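Local coordinates for predicted protein (Acinetobacter sp. RUH2624, PDB 4MEA) that probably hydrolyses epoxides as a secreted, Cif-type virulence factor with an alpha/beta hydrolase fold, at residues A[206-218]-A[301-313]. Residues are numbered along the deposited sequence; the frame is centred on the assembly and turned at random.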
loop_
_atom_site.group_PDB
_atom_site.type_symbol
_atom_site.label_atom_id
_atom_site.label_comp_id
_atom_site.label_asym_id
_atom_site.label_seq_id
_atom_site.Cartn_x
_atom_site.Cartn_y
_atom_site.Cartn_z
ATOM N N TYR A 206 11.753 9.206 2.004
ATOM C CA TYR A 206 10.923 9.199 0.802
ATOM C C TYR A 206 9.463 9.526 1.146
ATOM O O TYR A 206 8.841 10.388 0.521
ATOM C CB TYR A 206 11.032 7.854 0.062
ATOM C CG TYR A 206 10.346 7.892 -1.283
ATOM C CD1 TYR A 206 11.009 8.374 -2.405
ATOM C CD2 TYR A 206 9.023 7.481 -1.417
ATOM C CE1 TYR A 206 10.377 8.436 -3.631
ATOM C CE2 TYR A 206 8.385 7.537 -2.633
ATOM C CZ TYR A 206 9.065 8.018 -3.737
ATOM O OH TYR A 206 8.417 8.071 -4.952
ATOM N N PHE A 207 8.925 8.848 2.155
ATOM C CA PHE A 207 7.551 9.076 2.604
ATOM C C PHE A 207 7.293 10.546 2.985
ATOM O O PHE A 207 6.340 11.167 2.502
ATOM C CB PHE A 207 7.251 8.166 3.804
ATOM C CG PHE A 207 5.833 8.249 4.302
ATOM C CD1 PHE A 207 4.872 7.352 3.857
ATOM C CD2 PHE A 207 5.470 9.204 5.243
ATOM C CE1 PHE A 207 3.561 7.422 4.328
ATOM C CE2 PHE A 207 4.172 9.285 5.726
ATOM C CZ PHE A 207 3.210 8.391 5.267
ATOM N N ILE A 208 8.139 11.099 3.853
ATOM C CA ILE A 208 7.981 12.494 4.295
ATOM C C ILE A 208 8.099 13.498 3.128
ATOM O O ILE A 208 7.262 14.393 2.985
ATOM C CB ILE A 208 8.988 12.853 5.424
ATOM C CG1 ILE A 208 8.618 12.133 6.723
ATOM C CG2 ILE A 208 9.050 14.360 5.649
ATOM C CD1 ILE A 208 9.730 12.179 7.770
ATOM N N LYS A 209 9.127 13.356 2.297
ATOM C CA LYS A 209 9.263 14.259 1.148
ATOM C C LYS A 209 8.074 14.141 0.174
ATOM O O LYS A 209 7.605 15.145 -0.355
ATOM C CB LYS A 209 10.591 14.052 0.428
ATOM C CG LYS A 209 11.751 14.815 1.054
ATOM C CD LYS A 209 13.002 14.585 0.244
ATOM C CE LYS A 209 14.112 15.525 0.641
ATOM N NZ LYS A 209 15.310 15.260 -0.196
ATOM N N THR A 210 7.568 12.925 -0.028
ATOM C CA THR A 210 6.431 12.705 -0.926
ATOM C C THR A 210 5.214 13.530 -0.531
ATOM O O THR A 210 4.547 14.126 -1.373
ATOM C CB THR A 210 6.021 11.204 -0.964
ATOM O OG1 THR A 210 7.017 10.465 -1.676
ATOM C CG2 THR A 210 4.683 11.018 -1.683
ATOM N N TYR A 211 4.926 13.556 0.761
ATOM C CA TYR A 211 3.715 14.241 1.178
ATOM C C TYR A 211 3.965 15.715 1.493
ATOM O O TYR A 211 3.022 16.460 1.760
ATOM C CB TYR A 211 3.008 13.464 2.289
ATOM C CG TYR A 211 2.767 12.032 1.863
ATOM C CD1 TYR A 211 1.825 11.724 0.888
ATOM C CD2 TYR A 211 3.510 10.995 2.399
ATOM C CE1 TYR A 211 1.617 10.415 0.478
ATOM C CE2 TYR A 211 3.311 9.687 1.995
ATOM C CZ TYR A 211 2.368 9.405 1.040
ATOM O OH TYR A 211 2.178 8.104 0.656
ATOM N N ALA A 212 5.222 16.146 1.373
ATOM C CA ALA A 212 5.548 17.571 1.463
ATOM C C ALA A 212 5.221 18.330 0.168
ATOM O O ALA A 212 5.356 17.796 -0.934
ATOM C CB ALA A 212 7.007 17.767 1.824
ATOM N N GLY A 213 4.794 19.581 0.310
ATOM C CA GLY A 213 4.713 20.479 -0.828
ATOM C C GLY A 213 6.037 21.216 -0.981
ATOM O O GLY A 213 6.563 21.359 -2.082
ATOM N N LYS A 214 6.584 21.684 0.135
ATOM C CA LYS A 214 7.880 22.354 0.115
ATOM C C LYS A 214 8.988 21.368 0.495
ATOM O O LYS A 214 9.397 21.295 1.650
ATOM C CB LYS A 214 7.873 23.564 1.054
ATOM C CG LYS A 214 6.806 24.603 0.723
ATOM C CD LYS A 214 7.150 25.951 1.335
ATOM C CE LYS A 214 6.147 27.032 0.944
ATOM N NZ LYS A 214 4.906 26.984 1.765
ATOM N N LYS A 215 9.479 20.614 -0.485
ATOM C CA LYS A 215 10.398 19.509 -0.193
ATOM C C LYS A 215 11.799 19.942 0.266
ATOM O O LYS A 215 12.459 19.220 1.016
ATOM C CB LYS A 215 10.493 18.550 -1.389
ATOM C CG LYS A 215 9.151 18.009 -1.871
ATOM C CD LYS A 215 9.342 16.953 -2.960
ATOM C CE LYS A 215 8.085 16.779 -3.810
ATOM N NZ LYS A 215 6.870 16.465 -3.014
ATOM N N GLU A 216 12.233 21.123 -0.172
ATOM C CA GLU A 216 13.586 21.622 0.091
ATOM C C GLU A 216 13.888 21.781 1.583
ATOM O O GLU A 216 15.048 21.791 2.013
ATOM C CB GLU A 216 13.823 22.953 -0.655
ATOM C CG GLU A 216 12.973 24.137 -0.171
ATOM C CD GLU A 216 11.542 24.149 -0.732
ATOM O OE1 GLU A 216 11.254 23.426 -1.712
ATOM O OE2 GLU A 216 10.702 24.899 -0.185
ATOM N N ILE A 217 12.831 21.908 2.369
ATOM C CA ILE A 217 12.954 22.110 3.803
ATOM C C ILE A 217 13.519 20.864 4.481
ATOM O O ILE A 217 14.145 20.937 5.543
ATOM C CB ILE A 217 11.566 22.461 4.395
ATOM C CG1 ILE A 217 11.230 23.929 4.118
ATOM C CG2 ILE A 217 11.491 22.163 5.883
ATOM C CD1 ILE A 217 9.729 24.237 4.222
ATOM N N PHE A 218 13.295 19.709 3.869
ATOM C CA PHE A 218 13.620 18.455 4.540
ATOM C C PHE A 218 15.040 18.010 4.249
ATOM O O PHE A 218 15.279 17.084 3.476
ATOM C CB PHE A 218 12.559 17.387 4.246
ATOM C CG PHE A 218 11.200 17.768 4.768
ATOM C CD1 PHE A 218 10.842 17.480 6.078
ATOM C CD2 PHE A 218 10.315 18.477 3.974
ATOM C CE1 PHE A 218 9.608 17.867 6.579
ATOM C CE2 PHE A 218 9.080 18.872 4.468
ATOM C CZ PHE A 218 8.726 18.564 5.771
ATOM N N PRO A 301 -2.672 26.974 0.391
ATOM C CA PRO A 301 -2.022 26.773 -0.914
ATOM C C PRO A 301 -0.530 26.446 -0.784
ATOM O O PRO A 301 0.100 26.864 0.192
ATOM C CB PRO A 301 -2.230 28.118 -1.632
ATOM C CG PRO A 301 -2.472 29.110 -0.538
ATOM C CD PRO A 301 -3.133 28.362 0.588
ATOM N N ASP A 302 0.001 25.694 -1.752
ATOM C CA ASP A 302 1.432 25.391 -1.852
ATOM C C ASP A 302 1.984 24.737 -0.589
ATOM O O ASP A 302 3.192 24.773 -0.351
ATOM C CB ASP A 302 2.239 26.655 -2.162
ATOM C CG ASP A 302 1.866 27.275 -3.497
ATOM O OD1 ASP A 302 1.592 26.514 -4.453
ATOM O OD2 ASP A 302 1.841 28.525 -3.585
ATOM N N THR A 303 1.095 24.140 0.201
ATOM C CA THR A 303 1.455 23.529 1.480
ATOM C C THR A 303 1.110 22.047 1.466
ATOM O O THR A 303 -0.008 21.664 1.114
ATOM C CB THR A 303 0.715 24.204 2.663
ATOM O OG1 THR A 303 1.024 25.600 2.685
ATOM C CG2 THR A 303 1.120 23.567 4.015
ATOM N N GLY A 304 2.080 21.221 1.835
ATOM C CA GLY A 304 1.880 19.783 1.882
ATOM C C GLY A 304 1.358 19.337 3.239
ATOM O O GLY A 304 0.840 20.138 4.008
ATOM N N HIS A 305 1.520 18.052 3.531
ATOM C CA HIS A 305 0.989 17.428 4.742
ATOM C C HIS A 305 1.608 17.931 6.055
ATOM O O HIS A 305 0.930 18.025 7.079
ATOM C CB HIS A 305 1.174 15.913 4.626
ATOM C CG HIS A 305 0.560 15.139 5.745
ATOM N ND1 HIS A 305 -0.801 15.116 5.976
ATOM C CD2 HIS A 305 1.119 14.347 6.692
ATOM C CE1 HIS A 305 -1.053 14.348 7.022
ATOM N NE2 HIS A 305 0.096 13.872 7.478
ATOM N N TRP A 306 2.898 18.244 6.030
ATOM C CA TRP A 306 3.611 18.617 7.251
ATOM C C TRP A 306 3.450 20.120 7.459
ATOM O O TRP A 306 4.382 20.900 7.252
ATOM C CB TRP A 306 5.082 18.195 7.143
ATOM C CG TRP A 306 5.212 16.821 6.541
ATOM C CD1 TRP A 306 5.664 16.508 5.293
ATOM C CD2 TRP A 306 4.844 15.579 7.158
ATOM N NE1 TRP A 306 5.614 15.147 5.096
ATOM C CE2 TRP A 306 5.114 14.553 6.226
ATOM C CE3 TRP A 306 4.310 15.235 8.408
ATOM C CZ2 TRP A 306 4.876 13.206 6.504
ATOM C CZ3 TRP A 306 4.071 13.885 8.687
ATOM C CH2 TRP A 306 4.351 12.891 7.734
ATOM N N MET A 307 2.251 20.508 7.888
ATOM C CA MET A 307 1.767 21.869 7.691
ATOM C C MET A 307 2.509 22.936 8.484
ATOM O O MET A 307 2.688 24.047 7.996
ATOM C CB MET A 307 0.268 21.942 7.965
ATOM C CG MET A 307 -0.566 21.036 7.053
ATOM S SD MET A 307 -2.317 21.117 7.475
ATOM C CE MET A 307 -2.695 22.826 7.098
ATOM N N VAL A 308 2.933 22.604 9.700
ATOM C CA VAL A 308 3.699 23.543 10.511
ATOM C C VAL A 308 5.159 23.680 10.028
ATOM O O VAL A 308 5.704 24.790 9.990
ATOM C CB VAL A 308 3.632 23.178 12.014
ATOM C CG1 VAL A 308 4.487 24.132 12.841
ATOM C CG2 VAL A 308 2.175 23.204 12.483
ATOM N N GLU A 309 5.785 22.573 9.637
ATOM C CA GLU A 309 7.115 22.651 9.018
ATOM C C GLU A 309 7.092 23.550 7.770
ATOM O O GLU A 309 7.951 24.407 7.600
ATOM C CB GLU A 309 7.646 21.260 8.630
ATOM C CG GLU A 309 7.980 20.321 9.792
ATOM C CD GLU A 309 9.338 20.610 10.432
ATOM O OE1 GLU A 309 9.805 19.763 11.230
ATOM O OE2 GLU A 309 9.933 21.674 10.140
ATOM N N GLU A 310 6.095 23.358 6.909
ATOM C CA GLU A 310 6.061 24.020 5.598
ATOM C C GLU A 310 5.407 25.409 5.580
ATOM O O GLU A 310 5.652 26.212 4.678
ATOM C CB GLU A 310 5.349 23.126 4.589
ATOM C CG GLU A 310 5.830 21.691 4.563
ATOM C CD GLU A 310 5.075 20.874 3.542
ATOM O OE1 GLU A 310 4.945 21.354 2.398
ATOM O OE2 GLU A 310 4.589 19.769 3.887
ATOM N N ASN A 311 4.569 25.697 6.564
ATOM C CA ASN A 311 3.770 26.917 6.510
ATOM C C ASN A 311 3.256 27.269 7.901
ATOM O O ASN A 311 2.051 27.342 8.132
ATOM C CB ASN A 311 2.618 26.745 5.507
ATOM C CG ASN A 311 1.954 28.066 5.128
ATOM O OD1 ASN A 311 2.327 29.126 5.627
ATOM N ND2 ASN A 311 0.966 28.003 4.227
ATOM N N ALA A 312 4.193 27.458 8.826
ATOM C CA ALA A 312 3.875 27.838 10.189
ATOM C C ALA A 312 3.006 29.092 10.211
ATOM O O ALA A 312 2.074 29.196 11.004
ATOM C CB ALA A 312 5.162 28.056 10.987
ATOM N N GLU A 313 3.308 30.038 9.324
ATOM C CA GLU A 313 2.543 31.279 9.245
ATOM C C GLU A 313 1.089 31.018 8.896
ATOM O O GLU A 313 0.189 31.599 9.500
ATOM C CB GLU A 313 3.153 32.237 8.211
ATOM C CG GLU A 313 2.272 33.437 7.865
ATOM C CD GLU A 313 2.181 34.457 8.996
ATOM O OE1 GLU A 313 2.851 34.269 10.041
ATOM O OE2 GLU A 313 1.438 35.454 8.837
#
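Trp306 and Glu310 reach across from 301-313 to the end of helix 200-211 and the loop that follows it. The indole slides in edge first: Trp306 NE1 donates to Ile208 O at 2.8 Å, the oxygen lying a little out of the ring plane. With CG beside its own backbone N (chi1 -42°), the edge of the six-membered ring runs on to Phe207 CE2, the two side chains crossing at about a right angle. Ile208 also crosses the indole, CG1 against CZ2 and CG2 close to NE1. Phe218 comes in obliquely, its CZ 3.7 Å from Trp306 CD1 and the planes at 66°; Ile208 CG2 and Ile217 CG2 sit over opposite faces of that phenyl ring.

Glu310 extends straight beyond CG into the turn at 212-214. Its OE1 takes Gly213 N at 2.7 Å, on the syn side, and Lys214 N at 2.8 Å, from above the carboxylate plane; Gly304 N of its own segment is a third donor. OE2 turns back to Trp306 N, at the N-cap. Where the two glycines meet, the CA atoms of Gly213 and Gly304 are 4.0 Å apart, too close for side chains pointing inward. The Lys214 chain crosses Glu310 at a slant and bends at its last torsion, bringing NZ to the backbone Glu310 O at 3.1 Å.

Next to this, His305 N binds Tyr211 O at 2.8 Å in an almost straight bond (178°). The imidazole itself is held by Asp134 and Asp158, as expected for the histidine loop of an alpha/beta hydrolase. Four backbone amides thus satisfy one buried carboxylate, which would favour its charged form and ties the His305 loop to the turn at 213-214, while Ile208 O and Tyr211 O tie it to helix 200-211.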